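Local coordinates for 2-oxoadipate dioxygenase/decarboxylase (Pseudomonas putida, PDB 6W1H), which uses iron and molecular oxygen to decarboxylate and hydroxylate 2-oxoadipate to D-2-hydroxyglutarate in D-lysine catabolism, at residues 262-267 against 398-403; 227-232 against 293-298. All coordinates share one frame; numbering follows the deposited sequence.

Interaction 1: 262-267 against 398-403. With OOG (2-oxoadipic acid), chain C.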
loop_
_atom_site.group_PDB
_atom_site.type_symbol
_atom_site.label_atom_id
_atom_site.label_comp_id
_atom_site.label_asym_id
_atom_site.label_seq_id
_atom_site.Cartn_x
_atom_site.Cartn_y
_atom_site.Cartn_z
ATOM N N ILE A 262 -11.970 9.349 1.632
ATOM C CA ILE A 262 -11.764 8.871 0.270
ATOM C C ILE A 262 -10.273 8.592 0.084
ATOM O O ILE A 262 -9.418 9.257 0.689
ATOM C CB ILE A 262 -12.297 9.873 -0.783
ATOM C CG1 ILE A 262 -11.673 11.264 -0.589
ATOM C CG2 ILE A 262 -13.816 9.929 -0.711
ATOM C CD1 ILE A 262 -12.141 12.323 -1.582
ATOM N N LEU A 263 -9.968 7.625 -0.795
ATOM C CA LEU A 263 -8.591 7.206 -1.058
ATOM C C LEU A 263 -7.911 6.884 0.262
ATOM O O LEU A 263 -8.402 6.035 1.002
ATOM C CB LEU A 263 -7.847 8.234 -1.905
ATOM C CG LEU A 263 -8.482 8.551 -3.264
ATOM C CD1 LEU A 263 -7.635 9.599 -4.002
ATOM C CD2 LEU A 263 -8.688 7.318 -4.135
ATOM N N LEU A 264 -6.781 7.526 0.559
ATOM C CA LEU A 264 -6.140 7.372 1.853
ATOM C C LEU A 264 -5.483 8.685 2.251
ATOM O O LEU A 264 -5.327 9.598 1.434
ATOM C CB LEU A 264 -5.098 6.251 1.832
ATOM C CG LEU A 264 -3.849 6.413 0.975
ATOM C CD1 LEU A 264 -2.806 7.286 1.645
ATOM C CD2 LEU A 264 -3.250 5.045 0.670
ATOM N N ARG A 265 -5.165 8.786 3.542
ATOM C CA ARG A 265 -4.403 9.881 4.118
ATOM C C ARG A 265 -3.149 9.282 4.724
ATOM O O ARG A 265 -3.165 8.140 5.225
ATOM C CB ARG A 265 -5.201 10.611 5.204
ATOM C CG ARG A 265 -6.542 11.166 4.748
ATOM C CD ARG A 265 -7.214 12.026 5.823
ATOM N NE ARG A 265 -6.583 13.341 5.913
ATOM C CZ ARG A 265 -6.560 14.108 6.988
ATOM N NH1 ARG A 265 -7.153 13.727 8.105
ATOM N NH2 ARG A 265 -5.967 15.286 6.913
ATOM N N GLN A 266 -2.057 10.055 4.665
ATOM C CA GLN A 266 -0.757 9.534 5.072
ATOM C C GLN A 266 0.104 10.624 5.684
ATOM O O GLN A 266 -0.035 11.799 5.367
ATOM C CB GLN A 266 -0.035 8.940 3.856
ATOM C CG GLN A 266 1.417 8.540 4.097
ATOM C CD GLN A 266 2.411 9.694 3.892
ATOM O OE1 GLN A 266 2.013 10.868 3.733
ATOM N NE2 GLN A 266 3.700 9.370 3.891
ATOM N N THR A 267 0.997 10.214 6.576
ATOM C CA THR A 267 2.124 11.045 6.988
ATOM C C THR A 267 3.293 10.128 7.352
ATOM O O THR A 267 3.152 8.904 7.438
ATOM C CB THR A 267 1.757 12.059 8.087
ATOM O OG1 THR A 267 2.871 12.953 8.287
ATOM C CG2 THR A 267 1.370 11.402 9.391
ATOM N N ASP A 398 -5.164 0.670 -2.899
ATOM C CA ASP A 398 -4.028 1.074 -3.700
ATOM C C ASP A 398 -3.301 2.251 -3.053
ATOM O O ASP A 398 -3.312 2.379 -1.823
ATOM C CB ASP A 398 -4.500 1.339 -5.123
ATOM C CG ASP A 398 -5.197 0.151 -5.712
ATOM O OD1 ASP A 398 -4.511 -0.867 -5.875
ATOM O OD2 ASP A 398 -6.436 0.252 -5.967
ATOM N N PHE A 399 -2.645 3.074 -3.865
ATOM C CA PHE A 399 -1.711 4.077 -3.368
ATOM C C PHE A 399 -1.875 5.396 -4.111
ATOM O O PHE A 399 -2.260 5.432 -5.273
ATOM C CB PHE A 399 -0.265 3.548 -3.510
ATOM C CG PHE A 399 -0.015 2.302 -2.739
ATOM C CD1 PHE A 399 -0.319 1.064 -3.280
ATOM C CD2 PHE A 399 0.494 2.371 -1.456
ATOM C CE1 PHE A 399 -0.099 -0.100 -2.529
ATOM C CE2 PHE A 399 0.712 1.235 -0.719
ATOM C CZ PHE A 399 0.420 -0.003 -1.251
ATOM N N LEU A 400 -1.635 6.486 -3.410
ATOM C CA LEU A 400 -1.782 7.807 -4.017
ATOM C C LEU A 400 -0.897 8.005 -5.238
ATOM O O LEU A 400 -1.399 8.539 -6.236
ATOM C CB LEU A 400 -1.566 8.903 -2.970
ATOM C CG LEU A 400 -2.547 8.934 -1.801
ATOM C CD1 LEU A 400 -2.110 10.039 -0.827
ATOM C CD2 LEU A 400 -3.942 9.130 -2.268
ATOM N N PRO A 401 0.424 7.692 -5.223
ATOM C CA PRO A 401 1.267 7.232 -4.110
ATOM C C PRO A 401 2.033 8.371 -3.417
ATOM O O PRO A 401 2.041 9.512 -3.898
ATOM C CB PRO A 401 2.287 6.341 -4.824
ATOM C CG PRO A 401 2.517 7.077 -6.143
ATOM C CD PRO A 401 1.209 7.784 -6.479
ATOM N N VAL A 402 2.705 8.089 -2.311
ATOM C CA VAL A 402 3.438 9.048 -1.463
ATOM C C VAL A 402 4.719 8.344 -1.015
ATOM O O VAL A 402 4.785 7.215 -0.979
ATOM C CB VAL A 402 2.570 9.506 -0.270
ATOM C CG1 VAL A 402 2.213 8.383 0.690
ATOM C CG2 VAL A 402 3.197 10.668 0.493
ATOM N N SER A 403 5.764 9.073 -0.776
ATOM C CA SER A 403 7.043 8.524 -0.341
ATOM C C SER A 403 7.326 8.959 1.089
ATOM O O SER A 403 7.455 10.161 1.366
ATOM C CB SER A 403 8.180 8.980 -1.262
ATOM O OG SER A 403 9.398 8.307 -0.951
HETATM C C2 OOG C . 7.293 4.895 -1.638
HETATM C C3 OOG C . 6.467 3.777 -2.255
HETATM C C4 OOG C . 4.989 4.140 -2.263
HETATM C C6 OOG C . 3.076 4.644 -0.531
HETATM O O4 OOG C . 2.423 5.249 -1.450
HETATM O O3 OOG C . 2.684 4.606 0.678
HETATM C C5 OOG C . 4.368 3.933 -0.869
HETATM C C1 OOG C . 8.801 4.671 -1.861
HETATM O O1 OOG C . 9.576 5.533 -1.583
HETATM O O2 OOG C . 9.302 3.478 -2.389
HETATM O O5 OOG C . 4.835 3.224 -0.037
#
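Gln266 reaches from its strand to Val402, which comes to meet it from the opposite direction, and the two side chains pack without a hydrogen bond between them. Starting at the backbone, Gln266 CB lies 3.9 Å from Val402 CG1, and CG closes to 3.5 Å of the same methyl. There the chain bends (chi2 -87°), laying the amide against both valine methyls: CD is 3.5 Å from Val402 CG1, and OE1 is 3.5 Å from Val402 CG2. The tip, NE2, donates to Glu294 OE2, so Gln266 is a second-shell residue that probably helps hold a metal ligand. With an alanine here, Glu294 would probably lose this donor and Val402 its amide backing, freeing both to shift. Val402 in turn uses its backbone N to bind 2-oxoadipate O4 (3.0 Å, 171° at the hydrogen), while Ser403 OG takes the remote carboxylate at O1. Farther along, Leu264 CD1 meets Leu400 CD1 at 3.8 Å, and Leu263 CB touches Leu400 CD2. Leu264 O is buried against the Leu400 methyls with no polar partner in the model. The contact sets the start of strand 264-276 against the substrate-binding loop that follows strand 389-393; Tyr310 of helix 304-321 packs on Leu263 and Leu400, and strand 287-298 flanks Leu264 and Val402.

Interaction 2: 227-232 against 293-298; sequences LTPRTL and GEIEQR. With NI (nickel (II) ion), chain B; OOG (2-oxoadipic acid), chain C.
Thr228 and Glu294 meet beside the metal centre of this glyoxalase-clan enzyme, a facial triad of two histidines and one carboxylate, where one parallel beta bridge, Arg230 with Glu296, joins the two segments. Nickel occupies the iron site, with Glu294 OE1 at 2.0 Å, His70 and His226 as further protein ligands, and 2-oxoadipate chelating through O3 and O5. Glu294 OE1 also accepts from Thr228 OG1 (2.8 Å), on the anti side and 27° out of the carboxylate plane; with OG1 anti to the carbonyl carbon (chi1 -58°), the threonine turns its CG2 methyl toward Glu296 CG. The bridge centres on the backbone of Glu296: Thr231 N donates to Glu296 O at 2.9 Å, whereas the bond from Glu296 N to Pro229 O is weak. Water 1 fills in near the opposite end, donating to Leu227 O and accepting from Glu294 N. Glu296 OE2 is gripped by a salt bridge from Arg298 NE (3.0 Å), which comes from above the carboxylate plane at 76°, by water 2, and by His70 ND1, so Glu296 probably helps orient His70, a metal ligand, from the second shell. Arg298 NH1 is held by the backbone O atoms of Asp398 and Tyr396. Arg230 crosses Arg298 at about a right angle, one guanidinium face over Arg298 CB; its own charge is met by Glu61 and Glu68. Water 3 lies in the Arg230 guanidinium plane, accepting from NE at 2.8 Å and from Arg298 N while donating to Thr231 O at 2.7 Å.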
loop_
_atom_site.group_PDB
_atom_site.type_symbol
_atom_site.label_atom_id
_atom_site.label_comp_id
_atom_site.label_asym_id
_atom_site.label_seq_id
_atom_site.Cartn_x
_atom_site.Cartn_y
_atom_site.Cartn_z
ATOM N N LEU A 227 7.100 -0.343 6.508
ATOM C CA LEU A 227 5.838 -1.045 6.678
ATOM C C LEU A 227 4.877 -0.071 7.328
ATOM O O LEU A 227 5.231 0.585 8.301
ATOM C CB LEU A 227 5.955 -2.265 7.555
ATOM C CG LEU A 227 6.616 -3.520 7.112
ATOM C CD1 LEU A 227 6.406 -4.577 8.208
ATOM C CD2 LEU A 227 6.075 -3.991 5.802
ATOM N N THR A 228 3.671 0.023 6.801
ATOM C CA THR A 228 2.704 1.017 7.244
ATOM C C THR A 228 1.475 0.325 7.793
ATOM O O THR A 228 0.806 -0.404 7.041
ATOM C CB THR A 228 2.311 1.884 6.042
ATOM O OG1 THR A 228 3.511 2.462 5.553
ATOM C CG2 THR A 228 1.304 2.949 6.428
ATOM N N PRO A 229 1.135 0.533 9.066
ATOM C CA PRO A 229 -0.131 0.028 9.605
ATOM C C PRO A 229 -1.272 0.970 9.252
ATOM O O PRO A 229 -1.077 2.113 8.851
ATOM C CB PRO A 229 0.119 0.012 11.125
ATOM C CG PRO A 229 1.107 1.106 11.360
ATOM C CD PRO A 229 1.935 1.236 10.100
ATOM N N ARG A 230 -2.489 0.475 9.451
ATOM C CA ARG A 230 -3.702 1.227 9.157
ATOM C C ARG A 230 -4.339 1.725 10.455
ATOM O O ARG A 230 -4.654 0.934 11.345
ATOM C CB ARG A 230 -4.682 0.344 8.390
ATOM C CG ARG A 230 -6.004 1.035 8.099
ATOM C CD ARG A 230 -6.958 0.119 7.360
ATOM N NE ARG A 230 -8.268 0.737 7.183
ATOM C CZ ARG A 230 -9.351 0.114 6.738
ATOM N NH1 ARG A 230 -9.301 -1.170 6.389
ATOM N NH2 ARG A 230 -10.484 0.792 6.613
ATOM N N THR A 231 -4.579 3.025 10.534
ATOM C CA THR A 231 -5.327 3.603 11.634
ATOM C C THR A 231 -6.683 4.070 11.123
ATOM O O THR A 231 -6.830 4.439 9.954
ATOM C CB THR A 231 -4.580 4.766 12.295
ATOM O OG1 THR A 231 -5.357 5.257 13.393
ATOM C CG2 THR A 231 -4.348 5.911 11.331
ATOM N N LEU A 232 -7.666 4.064 12.018
ATOM C CA LEU A 232 -8.981 4.616 11.731
ATOM C C LEU A 232 -9.046 6.136 11.833
ATOM O O LEU A 232 -10.059 6.698 11.422
ATOM C CB LEU A 232 -10.025 3.982 12.663
ATOM C CG LEU A 232 -10.213 2.458 12.489
ATOM C CD1 LEU A 232 -11.232 1.949 13.487
ATOM C CD2 LEU A 232 -10.632 2.086 11.085
ATOM N N GLY A 293 9.442 5.918 8.741
ATOM C CA GLY A 293 8.204 5.228 9.006
ATOM C C GLY A 293 7.019 5.995 8.430
ATOM O O GLY A 293 7.124 7.141 7.994
ATOM N N GLU A 294 5.859 5.338 8.467
ATOM C CA GLU A 294 4.663 5.885 7.859
ATOM C C GLU A 294 3.422 5.353 8.552
ATOM O O GLU A 294 3.422 4.279 9.162
ATOM C CB GLU A 294 4.668 5.471 6.387
ATOM C CG GLU A 294 3.524 5.984 5.526
ATOM C CD GLU A 294 3.779 5.677 4.080
ATOM O OE1 GLU A 294 3.494 4.545 3.658
ATOM O OE2 GLU A 294 4.327 6.531 3.386
ATOM N N ILE A 295 2.350 6.124 8.440
ATOM C CA ILE A 295 1.044 5.758 8.963
ATOM C C ILE A 295 0.019 6.176 7.922
ATOM O O ILE A 295 0.170 7.208 7.261
ATOM C CB ILE A 295 0.796 6.442 10.330
ATOM C CG1 ILE A 295 -0.554 6.049 10.909
ATOM C CG2 ILE A 295 0.924 7.970 10.221
ATOM C CD1 ILE A 295 -0.673 4.585 11.240
ATOM N N GLU A 296 -1.015 5.366 7.765
ATOM C CA GLU A 296 -2.066 5.686 6.814
ATOM C C GLU A 296 -3.444 5.386 7.379
ATOM O O GLU A 296 -3.600 4.580 8.288
ATOM C CB GLU A 296 -1.862 4.978 5.464
ATOM C CG GLU A 296 -2.152 3.503 5.462
ATOM C CD GLU A 296 -1.674 2.811 4.181
ATOM O OE1 GLU A 296 -1.260 3.491 3.221
ATOM O OE2 GLU A 296 -1.705 1.587 4.140
ATOM N N GLN A 297 -4.444 6.086 6.832
ATOM C CA GLN A 297 -5.854 5.824 7.067
ATOM C C GLN A 297 -6.476 5.606 5.694
ATOM O O GLN A 297 -6.274 6.428 4.792
ATOM C CB GLN A 297 -6.504 7.054 7.719
ATOM C CG GLN A 297 -7.982 6.851 8.074
ATOM C CD GLN A 297 -8.672 8.112 8.519
ATOM O OE1 GLN A 297 -8.048 8.996 9.115
ATOM N NE2 GLN A 297 -9.966 8.191 8.286
ATOM N N ARG A 298 -7.224 4.517 5.529
ATOM C CA ARG A 298 -7.760 4.137 4.222
ATOM C C ARG A 298 -9.262 4.329 4.194
ATOM O O ARG A 298 -9.965 3.838 5.082
ATOM C CB ARG A 298 -7.418 2.683 3.894
ATOM C CG ARG A 298 -5.970 2.550 3.459
ATOM C CD ARG A 298 -5.538 1.119 3.070
ATOM N NE ARG A 298 -4.172 1.191 2.567
ATOM C CZ ARG A 298 -3.836 1.426 1.308
ATOM N NH1 ARG A 298 -4.768 1.509 0.358
ATOM N NH2 ARG A 298 -2.566 1.596 0.995
HETATM NI NI NI B . 4.085 3.725 1.892
HETATM C C2 OOG C . 7.293 4.895 -1.638
HETATM C C3 OOG C . 6.467 3.777 -2.255
HETATM C C4 OOG C . 4.989 4.140 -2.263
HETATM C C6 OOG C . 3.076 4.644 -0.531
HETATM O O4 OOG C . 2.423 5.249 -1.450
HETATM O O3 OOG C . 2.684 4.606 0.678
HETATM C C5 OOG C . 4.368 3.933 -0.869
HETATM C C1 OOG C . 8.801 4.671 -1.861
HETATM O O1 OOG C . 9.576 5.533 -1.583
HETATM O O2 OOG C . 9.302 3.478 -2.389
HETATM O O5 OOG C . 4.835 3.224 -0.037
HETATM O O HOH W 1 5.639 2.684 9.861
HETATM O O HOH W 2 -2.375 -0.510 5.775
HETATM O O HOH W 3 -8.415 3.440 7.947
HETATM O O HOH W 4 5.307 5.774 1.381
#

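Overall arrangement
Each interaction has one segment on the antiparallel pair of strands 264-276 and 287-298, and their centres are about 9 Å apart. Arg265 N and Gln297 O, 2.9 Å apart, probably form one rung of that pairing, and Arg298 NH1 probably donates to Asp398 O at 2.8 Å, tying 293-298 to the loop of interaction 1. The two contacts hold the two oxygens of one substrate carboxylate: O3 sits 2.0 Å from the nickel held in interaction 2, while O4 belongs to the loop of 398-403. Arg74 adds a further hydrogen bond to the substrate. The His70 ring is edge-to-face with Phe399, so a metal ligand also touches the 398-403 loop.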